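Side-chain contacts in merozoite surface protein-1 (Plasmodium knowlesi strain H, PDB 1N1I), which probably takes part in merozoite binding to and invasion of host erythrocytes and in egress from them, and is represented here by its C-terminal pair of EGF-like domains: residues I14-N17 and A23-R26; A50-E55 and K72-C77; P63-T68 and V91-S96. One frame throughout, in Å; residues are numbered along the deposited sequence.

Interaction 1: I14-N17 and A23-R26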
ATOM      1  N   ILE A  14     -10.350  -4.930  11.706  1.00 35.07           N
ATOM      2  CA  ILE A  14     -11.275  -5.821  12.398  1.00 37.51           C
ATOM      3  C   ILE A  14     -12.737  -5.598  12.040  1.00 37.49           C
ATOM      4  O   ILE A  14     -13.604  -6.383  12.442  1.00 32.21           O
ATOM      5  CB  ILE A  14     -11.171  -5.669  13.931  1.00 37.69           C
ATOM      6  CG1 ILE A  14     -11.581  -4.256  14.342  1.00 32.53           C
ATOM      7  CG2 ILE A  14      -9.757  -5.925  14.393  1.00 36.34           C
ATOM      8  CD1 ILE A  14     -11.653  -4.056  15.846  1.00 30.11           C
ATOM      9  N   ASP A  15     -13.028  -4.547  11.284  1.00 33.67           N
ATOM     10  CA  ASP A  15     -14.425  -4.274  10.973  1.00 35.06           C
ATOM     11  C   ASP A  15     -14.642  -3.848   9.534  1.00 37.00           C
ATOM     12  O   ASP A  15     -15.501  -3.012   9.240  1.00 39.82           O
ATOM     13  CB  ASP A  15     -14.931  -3.187  11.904  1.00 33.00           C
ATOM     14  CG  ASP A  15     -16.410  -3.261  12.114  1.00 39.22           C
ATOM     15  OD1 ASP A  15     -16.993  -2.261  12.586  1.00 43.76           O
ATOM     16  OD2 ASP A  15     -16.991  -4.330  11.814  1.00 43.47           O
ATOM     17  N   THR A  16     -13.862  -4.443   8.641  1.00 33.27           N
ATOM     18  CA  THR A  16     -13.928  -4.118   7.231  1.00 32.30           C
ATOM     19  C   THR A  16     -13.862  -5.388   6.399  1.00 37.51           C
ATOM     20  O   THR A  16     -13.061  -6.283   6.682  1.00 37.25           O
ATOM     21  CB  THR A  16     -12.729  -3.205   6.817  1.00 30.02           C
ATOM     22  OG1 THR A  16     -12.855  -1.915   7.431  1.00 42.01           O
ATOM     23  CG2 THR A  16     -12.667  -3.036   5.302  1.00 34.53           C
ATOM     24  N   ASN A  17     -14.711  -5.474   5.381  1.00 41.00           N
ATOM     25  CA  ASN A  17     -14.673  -6.624   4.490  1.00 42.02           C
ATOM     26  C   ASN A  17     -13.577  -6.287   3.485  1.00 38.80           C
ATOM     27  O   ASN A  17     -13.748  -5.415   2.632  1.00 35.65           O
ATOM     28  CB  ASN A  17     -16.013  -6.829   3.782  1.00 44.85           C
ATOM     29  CG  ASN A  17     -16.975  -7.667   4.600  1.00 57.81           C
ATOM     30  OD1 ASN A  17     -16.603  -8.729   5.117  1.00 55.80           O
ATOM     31  ND2 ASN A  17     -18.221  -7.202   4.716  1.00 57.76           N
ATOM     32  N   ALA A  23      -4.845  -5.001   0.785  1.00 31.93           N
ATOM     33  CA  ALA A  23      -4.263  -4.925   2.110  1.00 30.61           C
ATOM     34  C   ALA A  23      -5.160  -3.966   2.842  1.00 27.70           C
ATOM     35  O   ALA A  23      -5.802  -3.124   2.218  1.00 28.81           O
ATOM     36  CB  ALA A  23      -2.857  -4.357   2.027  1.00 26.50           C
ATOM     37  N   CYS A  24      -5.201  -4.093   4.161  1.00 32.25           N
ATOM     38  CA  CYS A  24      -6.017  -3.220   4.990  1.00 30.15           C
ATOM     39  C   CYS A  24      -5.201  -2.768   6.184  1.00 28.06           C
ATOM     40  O   CYS A  24      -4.484  -3.561   6.796  1.00 30.55           O
ATOM     41  CB  CYS A  24      -7.259  -3.950   5.477  1.00 32.20           C
ATOM     42  SG  CYS A  24      -8.454  -2.853   6.292  1.00 38.20           S
ATOM     43  N   TYR A  25      -5.306  -1.486   6.508  1.00 27.25           N
ATOM     44  CA  TYR A  25      -4.570  -0.915   7.627  1.00 24.06           C
ATOM     45  C   TYR A  25      -5.546  -0.235   8.584  1.00 31.21           C
ATOM     46  O   TYR A  25      -6.424   0.521   8.154  1.00 31.19           O
ATOM     47  CB  TYR A  25      -3.574   0.121   7.116  1.00 23.96           C
ATOM     48  CG  TYR A  25      -2.671   0.719   8.177  1.00 27.64           C
ATOM     49  CD1 TYR A  25      -1.570   0.006   8.664  1.00 27.05           C
ATOM     50  CD2 TYR A  25      -2.915   1.996   8.694  1.00 21.00           C
ATOM     51  CE1 TYR A  25      -0.732   0.542   9.632  1.00 27.32           C
ATOM     52  CE2 TYR A  25      -2.082   2.546   9.672  1.00 30.55           C
ATOM     53  CZ  TYR A  25      -0.986   1.812  10.134  1.00 35.67           C
ATOM     54  OH  TYR A  25      -0.135   2.346  11.074  1.00 29.45           O
ATOM     55  N   ARG A  26      -5.398  -0.515   9.875  1.00 31.50           N
ATOM     56  CA  ARG A  26      -6.242   0.093  10.882  1.00 26.42           C
ATOM     57  C   ARG A  26      -5.435   1.153  11.594  1.00 29.80           C
ATOM     58  O   ARG A  26      -4.407   0.848  12.194  1.00 33.94           O
ATOM     59  CB  ARG A  26      -6.709  -0.940  11.906  1.00 27.12           C
ATOM     60  CG  ARG A  26      -7.570  -0.318  13.013  1.00 29.14           C
ATOM     61  CD  ARG A  26      -8.047  -1.351  14.030  1.00 29.64           C
ATOM     62  NE  ARG A  26      -8.833  -0.751  15.110  1.00 41.87           N
ATOM     63  CZ  ARG A  26     -10.114  -0.398  15.015  1.00 46.89           C
ATOM     64  NH1 ARG A  26     -10.795  -0.577  13.883  1.00 41.68           N
ATOM     65  NH2 ARG A  26     -10.722   0.126  16.067  1.00 44.46           N
TER
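In the first EGF-like domain, the loop before strand 22-26 lies along one side of that strand, and two pairs meet: Ile14 with Arg26 and Thr16 with Cys24. The first pair is the closer. Arg26 sets off with CG anti to the backbone N (chi1 178°) and runs straight through to NE, so its guanidinium arrives beside Ile14. The isoleucine comes over a flat face of that group, not to its rim. Ile14 CD1 stands 4.0 Å above the guanidinium plane, over the middle of the group, while Ile14 CG1 lies 3.8 Å from Arg26 NH1. With CG1 held between the backbone N and the carbonyl carbon (chi1 63°), the ethyl branch swings across the arginine and makes the contact. It is a dispersive, apolar lid on a charged group.

Two residues on, the packing is looser. Thr16 CB comes to 4.3 Å from Cys24 SG, a sulfur already bonded to Cys13 at the start of the loop. The polar ends are held by Glu32 on the neighbouring strand 32-36: its OE2 makes a salt bridge with Arg26 NH1 and accepts from Ile14 N, and its OE1 bonds Thr16 OG1 and accepts from Asp15 N. One carboxylate thus ties the loop backbone, Thr16 and the arginine into one network. A cystine tying the N-terminal loop to the first strand of the main hairpin is typical of the EGF fold; it probably corresponds in position to the bridge between the first and third cysteines of a canonical EGF domain, although this domain has four cysteines instead of six.

Interaction 2: A50-E55 and K72-C77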
ATOM      1  N   ALA A  50      -3.195  -6.315 -13.043  1.00 45.25           N
ATOM      2  CA  ALA A  50      -2.909  -5.246 -13.969  1.00 48.80           C
ATOM      3  C   ALA A  50      -1.416  -5.056 -14.189  1.00 47.74           C
ATOM      4  O   ALA A  50      -0.567  -5.619 -13.478  1.00 49.15           O
ATOM      5  CB  ALA A  50      -3.518  -3.966 -13.455  1.00 46.05           C
ATOM      6  N   SER A  51      -1.139  -4.296 -15.241  1.00 42.31           N
ATOM      7  CA  SER A  51       0.196  -3.966 -15.648  1.00 44.61           C
ATOM      8  C   SER A  51       0.354  -2.577 -15.075  1.00 46.60           C
ATOM      9  O   SER A  51      -0.298  -1.626 -15.522  1.00 48.95           O
ATOM     10  CB  SER A  51       0.293  -3.936 -17.189  1.00 44.48           C
ATOM     11  OG  SER A  51      -0.418  -2.820 -17.713  1.00 57.82           O
ATOM     12  N   ILE A  52       1.202  -2.475 -14.055  1.00 46.39           N
ATOM     13  CA  ILE A  52       1.473  -1.222 -13.353  1.00 46.05           C
ATOM     14  C   ILE A  52       2.559  -0.345 -13.957  1.00 44.55           C
ATOM     15  O   ILE A  52       3.457  -0.807 -14.658  1.00 47.77           O
ATOM     16  CB  ILE A  52       1.847  -1.520 -11.904  1.00 47.34           C
ATOM     17  CG1 ILE A  52       3.002  -2.531 -11.831  1.00 48.40           C
ATOM     18  CG2 ILE A  52       0.614  -2.107 -11.190  1.00 44.00           C
ATOM     19  CD1 ILE A  52       3.221  -3.167 -10.478  1.00 53.20           C
ATOM     20  N   THR A  53       2.447   0.939 -13.671  1.00 45.93           N
ATOM     21  CA  THR A  53       3.404   1.919 -14.126  1.00 45.81           C
ATOM     22  C   THR A  53       3.505   3.016 -13.080  1.00 44.69           C
ATOM     23  O   THR A  53       2.500   3.632 -12.726  1.00 44.35           O
ATOM     24  CB  THR A  53       2.981   2.557 -15.442  1.00 45.77           C
ATOM     25  OG1 THR A  53       3.665   3.810 -15.599  1.00 51.06           O
ATOM     26  CG2 THR A  53       1.486   2.785 -15.454  1.00 42.95           C
ATOM     27  N   CYS A  54       4.713   3.255 -12.584  1.00 42.74           N
ATOM     28  CA  CYS A  54       4.919   4.294 -11.592  1.00 41.15           C
ATOM     29  C   CYS A  54       4.239   5.611 -11.976  1.00 41.11           C
ATOM     30  O   CYS A  54       4.012   6.461 -11.120  1.00 41.32           O
ATOM     31  CB  CYS A  54       6.409   4.547 -11.392  1.00 40.84           C
ATOM     32  SG  CYS A  54       7.317   3.341 -10.369  1.00 46.89           S
ATOM     33  N   GLU A  55       3.899   5.778 -13.254  1.00 47.02           N
ATOM     34  CA  GLU A  55       3.263   7.016 -13.708  1.00 54.57           C
ATOM     35  C   GLU A  55       1.761   7.151 -13.449  1.00 53.39           C
ATOM     36  O   GLU A  55       1.181   8.206 -13.704  1.00 53.04           O
ATOM     37  CB  GLU A  55       3.558   7.257 -15.190  1.00 63.58           C
ATOM     38  CG  GLU A  55       5.040   7.461 -15.472  1.00 79.33           C
ATOM     39  CD  GLU A  55       5.291   8.346 -16.672  1.00 91.06           C
ATOM     40  OE1 GLU A  55       4.883   9.527 -16.624  1.00 97.67           O
ATOM     41  OE2 GLU A  55       5.893   7.864 -17.658  1.00 97.66           O
ATOM     42  N   LYS A  72      15.476  -6.197 -11.210  1.00126.18           N
ATOM     43  CA  LYS A  72      14.538  -7.275 -11.499  1.00125.17           C
ATOM     44  C   LYS A  72      13.363  -6.784 -12.356  1.00123.89           C
ATOM     45  O   LYS A  72      12.394  -7.518 -12.557  1.00125.51           O
ATOM     46  CB  LYS A  72      14.016  -7.878 -10.187  1.00126.32           C
ATOM     47  CG  LYS A  72      15.108  -8.473  -9.299  1.00128.42           C
ATOM     48  CD  LYS A  72      14.521  -9.275  -8.147  1.00128.70           C
ATOM     49  CE  LYS A  72      15.602 -10.022  -7.384  1.00128.72           C
ATOM     50  NZ  LYS A  72      15.010 -10.996  -6.420  1.00128.28           N
ATOM     51  N   LYS A  73      13.464  -5.550 -12.860  1.00119.21           N
ATOM     52  CA  LYS A  73      12.422  -4.931 -13.690  1.00114.93           C
ATOM     53  C   LYS A  73      11.066  -4.995 -13.007  1.00112.46           C
ATOM     54  O   LYS A  73      10.042  -5.206 -13.657  1.00111.31           O
ATOM     55  CB  LYS A  73      12.320  -5.634 -15.034  1.00114.88           C
ATOM     56  CG  LYS A  73      13.572  -5.544 -15.857  1.00115.78           C
ATOM     57  CD  LYS A  73      13.401  -6.292 -17.168  1.00116.92           C
ATOM     58  CE  LYS A  73      14.638  -6.199 -18.061  1.00115.56           C
ATOM     59  NZ  LYS A  73      14.458  -6.980 -19.324  1.00114.03           N
ATOM     60  N   GLU A  74      11.062  -4.821 -11.693  1.00105.44           N
ATOM     61  CA  GLU A  74       9.832  -4.885 -10.923  1.00100.39           C
ATOM     62  C   GLU A  74       9.628  -3.551 -10.205  1.00 95.61           C
ATOM     63  O   GLU A  74      10.562  -2.748 -10.139  1.00 91.72           O
ATOM     64  CB  GLU A  74       9.925  -6.048  -9.918  1.00102.55           C
ATOM     65  CG  GLU A  74       8.665  -6.241  -9.089  1.00109.57           C
ATOM     66  CD  GLU A  74       7.408  -6.198  -9.950  1.00112.79           C
ATOM     67  OE1 GLU A  74       7.244  -7.102 -10.791  1.00113.80           O
ATOM     68  OE2 GLU A  74       6.589  -5.261  -9.802  1.00113.43           O
ATOM     69  N   VAL A  75       8.412  -3.293  -9.712  1.00 84.46           N
ATOM     70  CA  VAL A  75       8.134  -2.065  -8.974  1.00 74.17           C
ATOM     71  C   VAL A  75       8.547  -2.192  -7.515  1.00 68.66           C
ATOM     72  O   VAL A  75       8.312  -3.217  -6.877  1.00 61.18           O
ATOM     73  CB  VAL A  75       6.674  -1.704  -8.977  1.00 75.93           C
ATOM     74  CG1 VAL A  75       6.454  -0.566  -8.003  1.00 76.74           C
ATOM     75  CG2 VAL A  75       6.249  -1.293 -10.365  1.00 77.17           C
ATOM     76  N   GLU A  76       9.178  -1.133  -7.014  1.00 66.92           N
ATOM     77  CA  GLU A  76       9.653  -1.066  -5.641  1.00 64.91           C
ATOM     78  C   GLU A  76       9.145   0.221  -5.003  1.00 60.46           C
ATOM     79  O   GLU A  76       9.218   1.315  -5.613  1.00 59.59           O
ATOM     80  CB  GLU A  76      11.189  -1.097  -5.569  1.00 66.31           C
ATOM     81  CG  GLU A  76      11.690  -1.673  -4.239  1.00 75.45           C
ATOM     82  CD  GLU A  76      12.974  -1.058  -3.740  1.00 78.93           C
ATOM     83  OE1 GLU A  76      13.859  -0.802  -4.581  1.00 83.59           O
ATOM     84  OE2 GLU A  76      13.101  -0.849  -2.510  1.00 78.25           O
ATOM     85  N   CYS A  77       8.603   0.076  -3.798  1.00 50.09           N
ATOM     86  CA  CYS A  77       8.108   1.235  -3.076  1.00 46.35           C
ATOM     87  C   CYS A  77       9.004   1.430  -1.871  1.00 46.32           C
ATOM     88  O   CYS A  77       9.363   0.466  -1.190  1.00 48.04           O
ATOM     89  CB  CYS A  77       6.678   0.997  -2.591  1.00 31.78           C
ATOM     90  SG  CYS A  77       5.488   0.471  -3.853  1.00 36.00           S
TER
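Glu74 and Val75, where the chain enters strand 75-78, receive the side chain of Ile52 from the loop between strands 47-49 and 66-69.

At Glu74 the backbone N bonds to Asp70 OD1, and the CB points away from the 50-55 segment. The side chain then doubles back. CG is anti to the backbone N, and the bend at chi2 (46°) folds the carboxylate over the next peptide, where Val75 N donates to Glu74 OE2 at 2.7 Å. That bond is nearly straight at hydrogen (167°), yet the donor meets the oxygen from above the carboxylate plane, tilted well out of it. The same OE2 lies 4.0 Å from Ile52 CD1, whose side chain crosses that of the glutamate at roughly a right angle. This is a marginal van der Waals touch beside a charged group.

Val75 carries the apolar part. Its CG2 branch meets the far end of the isoleucine, 3.6 Å from Ile52 CD1, and also lies 3.8 Å from Ile52 CG1, so the valine methyl sits alongside the whole ethyl branch. Its other methyl, CG1, faces the sulfur of Cys67.

Glu76 turns its side chain to the other side of the strand, where it touches Thr68, and Cys77 bonds to Cys61. The strand therefore lies with Val75 between two partners: Ile52 of the 50-55 loop, and Cys67 and Met69 of strand 66-69, its antiparallel neighbour in the hairpin of the second domain.

Interaction 3: P63-T68 and V91-S96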
ATOM      1  N   PRO A  63       0.901   7.029  -1.229  1.00 42.48           N
ATOM      2  CA  PRO A  63       1.050   8.395  -1.752  1.00 41.58           C
ATOM      3  C   PRO A  63       2.333   9.031  -1.260  1.00 41.13           C
ATOM      4  O   PRO A  63       2.948   9.834  -1.953  1.00 44.35           O
ATOM      5  CB  PRO A  63      -0.171   9.117  -1.195  1.00 43.81           C
ATOM      6  CG  PRO A  63      -1.202   8.029  -1.145  1.00 50.56           C
ATOM      7  CD  PRO A  63      -0.416   6.854  -0.591  1.00 42.63           C
ATOM      8  N   GLU A  64       2.733   8.660  -0.050  1.00 41.24           N
ATOM      9  CA  GLU A  64       3.942   9.206   0.559  1.00 41.99           C
ATOM     10  C   GLU A  64       5.225   8.455   0.236  1.00 42.58           C
ATOM     11  O   GLU A  64       6.287   8.801   0.758  1.00 48.57           O
ATOM     12  CB  GLU A  64       3.787   9.268   2.079  1.00 39.31           C
ATOM     13  CG  GLU A  64       3.425   7.949   2.750  1.00 51.02           C
ATOM     14  CD  GLU A  64       1.930   7.775   2.928  1.00 42.62           C
ATOM     15  OE1 GLU A  64       1.216   7.641   1.919  1.00 52.99           O
ATOM     16  OE2 GLU A  64       1.469   7.786   4.083  1.00 54.93           O
ATOM     17  N   ALA A  65       5.137   7.433  -0.611  1.00 39.54           N
ATOM     18  CA  ALA A  65       6.321   6.657  -0.971  1.00 43.40           C
ATOM     19  C   ALA A  65       6.893   6.995  -2.353  1.00 46.59           C
ATOM     20  O   ALA A  65       6.258   7.684  -3.161  1.00 43.88           O
ATOM     21  CB  ALA A  65       6.008   5.176  -0.893  1.00 37.94           C
ATOM     22  N   GLU A  66       8.107   6.510  -2.607  1.00 46.15           N
ATOM     23  CA  GLU A  66       8.786   6.720  -3.883  1.00 46.77           C
ATOM     24  C   GLU A  66       8.676   5.441  -4.699  1.00 42.57           C
ATOM     25  O   GLU A  66       8.954   4.352  -4.201  1.00 45.63           O
ATOM     26  CB  GLU A  66      10.261   7.074  -3.650  1.00 53.99           C
ATOM     27  CG  GLU A  66      11.142   6.983  -4.898  1.00 64.83           C
ATOM     28  CD  GLU A  66      12.030   8.206  -5.087  1.00 66.17           C
ATOM     29  OE1 GLU A  66      11.551   9.228  -5.619  1.00 68.88           O
ATOM     30  OE2 GLU A  66      13.212   8.155  -4.698  1.00 65.88           O
ATOM     31  N   CYS A  67       8.265   5.582  -5.954  1.00 46.05           N
ATOM     32  CA  CYS A  67       8.092   4.441  -6.848  1.00 51.59           C
ATOM     33  C   CYS A  67       9.258   4.344  -7.823  1.00 56.58           C
ATOM     34  O   CYS A  67       9.682   5.350  -8.394  1.00 58.75           O
ATOM     35  CB  CYS A  67       6.784   4.603  -7.631  1.00 39.83           C
ATOM     36  SG  CYS A  67       6.239   3.191  -8.648  1.00 44.00           S
ATOM     37  N   THR A  68       9.741   3.133  -8.049  1.00 60.42           N
ATOM     38  CA  THR A  68      10.868   2.982  -8.939  1.00 64.87           C
ATOM     39  C   THR A  68      10.847   1.604  -9.516  1.00 69.65           C
ATOM     40  O   THR A  68       9.990   0.792  -9.177  1.00 69.45           O
ATOM     41  CB  THR A  68      12.259   3.165  -8.212  1.00 63.16           C
ATOM     42  OG1 THR A  68      12.463   2.113  -7.265  1.00 64.46           O
ATOM     43  CG2 THR A  68      12.349   4.506  -7.503  1.00 61.61           C
ATOM     44  N   VAL A  91       2.644  -0.643   0.072  1.00 32.17           N
ATOM     45  CA  VAL A  91       1.328  -0.158  -0.330  1.00 31.51           C
ATOM     46  C   VAL A  91       0.914   0.842   0.748  1.00 33.49           C
ATOM     47  O   VAL A  91       0.121   1.753   0.500  1.00 30.26           O
ATOM     48  CB  VAL A  91       0.292  -1.306  -0.438  1.00 31.10           C
ATOM     49  CG1 VAL A  91      -1.118  -0.737  -0.512  1.00 29.54           C
ATOM     50  CG2 VAL A  91       0.568  -2.131  -1.689  1.00 22.65           C
ATOM     51  N   PHE A  92       1.487   0.659   1.939  1.00 30.99           N
ATOM     52  CA  PHE A  92       1.256   1.531   3.086  1.00 32.81           C
ATOM     53  C   PHE A  92       2.590   1.947   3.697  1.00 34.63           C
ATOM     54  O   PHE A  92       3.535   1.159   3.733  1.00 40.55           O
ATOM     55  CB  PHE A  92       0.441   0.809   4.162  1.00 26.42           C
ATOM     56  CG  PHE A  92      -1.039   0.829   3.923  1.00 28.32           C
ATOM     57  CD1 PHE A  92      -1.769   2.010   4.086  1.00 31.19           C
ATOM     58  CD2 PHE A  92      -1.711  -0.326   3.547  1.00 22.78           C
ATOM     59  CE1 PHE A  92      -3.155   2.044   3.869  1.00 25.34           C
ATOM     60  CE2 PHE A  92      -3.101  -0.306   3.323  1.00 37.69           C
ATOM     61  CZ  PHE A  92      -3.823   0.890   3.492  1.00 26.09           C
ATOM     62  N   CYS A  93       2.680   3.185   4.163  1.00 37.00           N
ATOM     63  CA  CYS A  93       3.898   3.636   4.814  1.00 39.06           C
ATOM     64  C   CYS A  93       3.566   3.911   6.273  1.00 42.17           C
ATOM     65  O   CYS A  93       2.693   4.725   6.574  1.00 47.76           O
ATOM     66  CB  CYS A  93       4.451   4.914   4.173  1.00 34.38           C
ATOM     67  SG  CYS A  93       5.411   4.672   2.643  1.00 40.08           S
ATOM     68  N   SER A  94       4.234   3.175   7.178  1.00 42.82           N
ATOM     69  CA  SER A  94       4.088   3.317   8.637  1.00 47.35           C
ATOM     70  C   SER A  94       4.222   4.787   8.969  1.00 54.55           C
ATOM     71  O   SER A  94       4.739   5.562   8.162  1.00 57.46           O
ATOM     72  CB  SER A  94       5.218   2.625   9.386  1.00 48.72           C
ATOM     73  OG  SER A  94       5.635   1.445   8.738  1.00 58.75           O
ATOM     74  N   SER A  95       3.764   5.193  10.149  1.00 60.81           N
ATOM     75  CA  SER A  95       3.906   6.600  10.512  1.00 64.25           C
ATOM     76  C   SER A  95       5.074   6.686  11.484  1.00 67.48           C
ATOM     77  O   SER A  95       5.362   5.731  12.224  1.00 64.45           O
ATOM     78  CB  SER A  95       2.628   7.159  11.156  1.00 67.38           C
ATOM     79  OG  SER A  95       2.497   8.561  10.927  1.00 61.58           O
ATOM     80  N   SER A  96       5.760   7.825  11.458  1.00 74.95           N
ATOM     81  CA  SER A  96       6.915   8.039  12.316  1.00 79.72           C
ATOM     82  C   SER A  96       6.772   9.224  13.266  1.00 81.53           C
ATOM     83  O   SER A  96       6.078  10.213  12.964  1.00 76.61           O
ATOM     84  CB  SER A  96       8.183   8.220  11.466  1.00 79.89           C
ATOM     85  OG  SER A  96       8.146   9.418  10.707  1.00 85.78           O
TER
HETATM   86  O   HOH W   1       0.052   5.202   3.634  1.00 33.72           O
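Glu64 and Ala65 close on Cys93 together, the glutamate alongside its CB and the alanine at its sulfur. All three CB atoms point into the contact. Cys93 SG is turned anti to its own carbonyl carbon (chi1 -81°), which brings it round to Ala65, with Ala65 CB 3.6 Å away. Glu64 covers the carbon: its CG lies 3.5 Å from Cys93 CB and 3.8 Å from Cys93 SG. Beyond CG the glutamate chain bends (chi2 -93°), and the carboxylate passes along the cysteine, Glu64 CD standing 4.0 Å from Cys93 CB. The aliphatic part of an acidic residue thus packs on a cystine, while the carboxylate runs on beside the cysteine to a water.

That water lies between the carboxylate and the backbone of Cys93. It donates to Glu64 OE2 at 3.0 Å and accepts from Cys93 N at 3.4 Å, both weak, so it makes a loose bridge between the two.

Phe92, on the other face of the strand, meets the Tyr25 ring of the first domain. Val91 and Phe92 both face Leu87 across the short hairpin, a classic beta bulge. Cys93 is bonded to Cys79, the bridge from fifth to sixth cysteine that is characteristic of the C-terminal part of an EGF domain; here that cystine packs against the turn leading into strand 66-69.

Overall arrangement
From the N terminus, interaction 1 comes first and closes before the others open, bringing together a short loop in the first EGF-like domain with only five residues between its segments. Further along, after strand 47-49, segment 50-55 meets 72-77 across the first half of the second domain. Segment 63-68 falls inside that loop but finds its partner at 91-96, beyond it, so interactions 2 and 3 cross. They are joined directly by the Cys54-Cys67 disulfide and by the pairing of strands 66-69 and 75-78. Interactions 1 and 2 do not touch; interaction 3 reaches interaction 1 through Phe92 packing on Tyr25, across the interface between the domains.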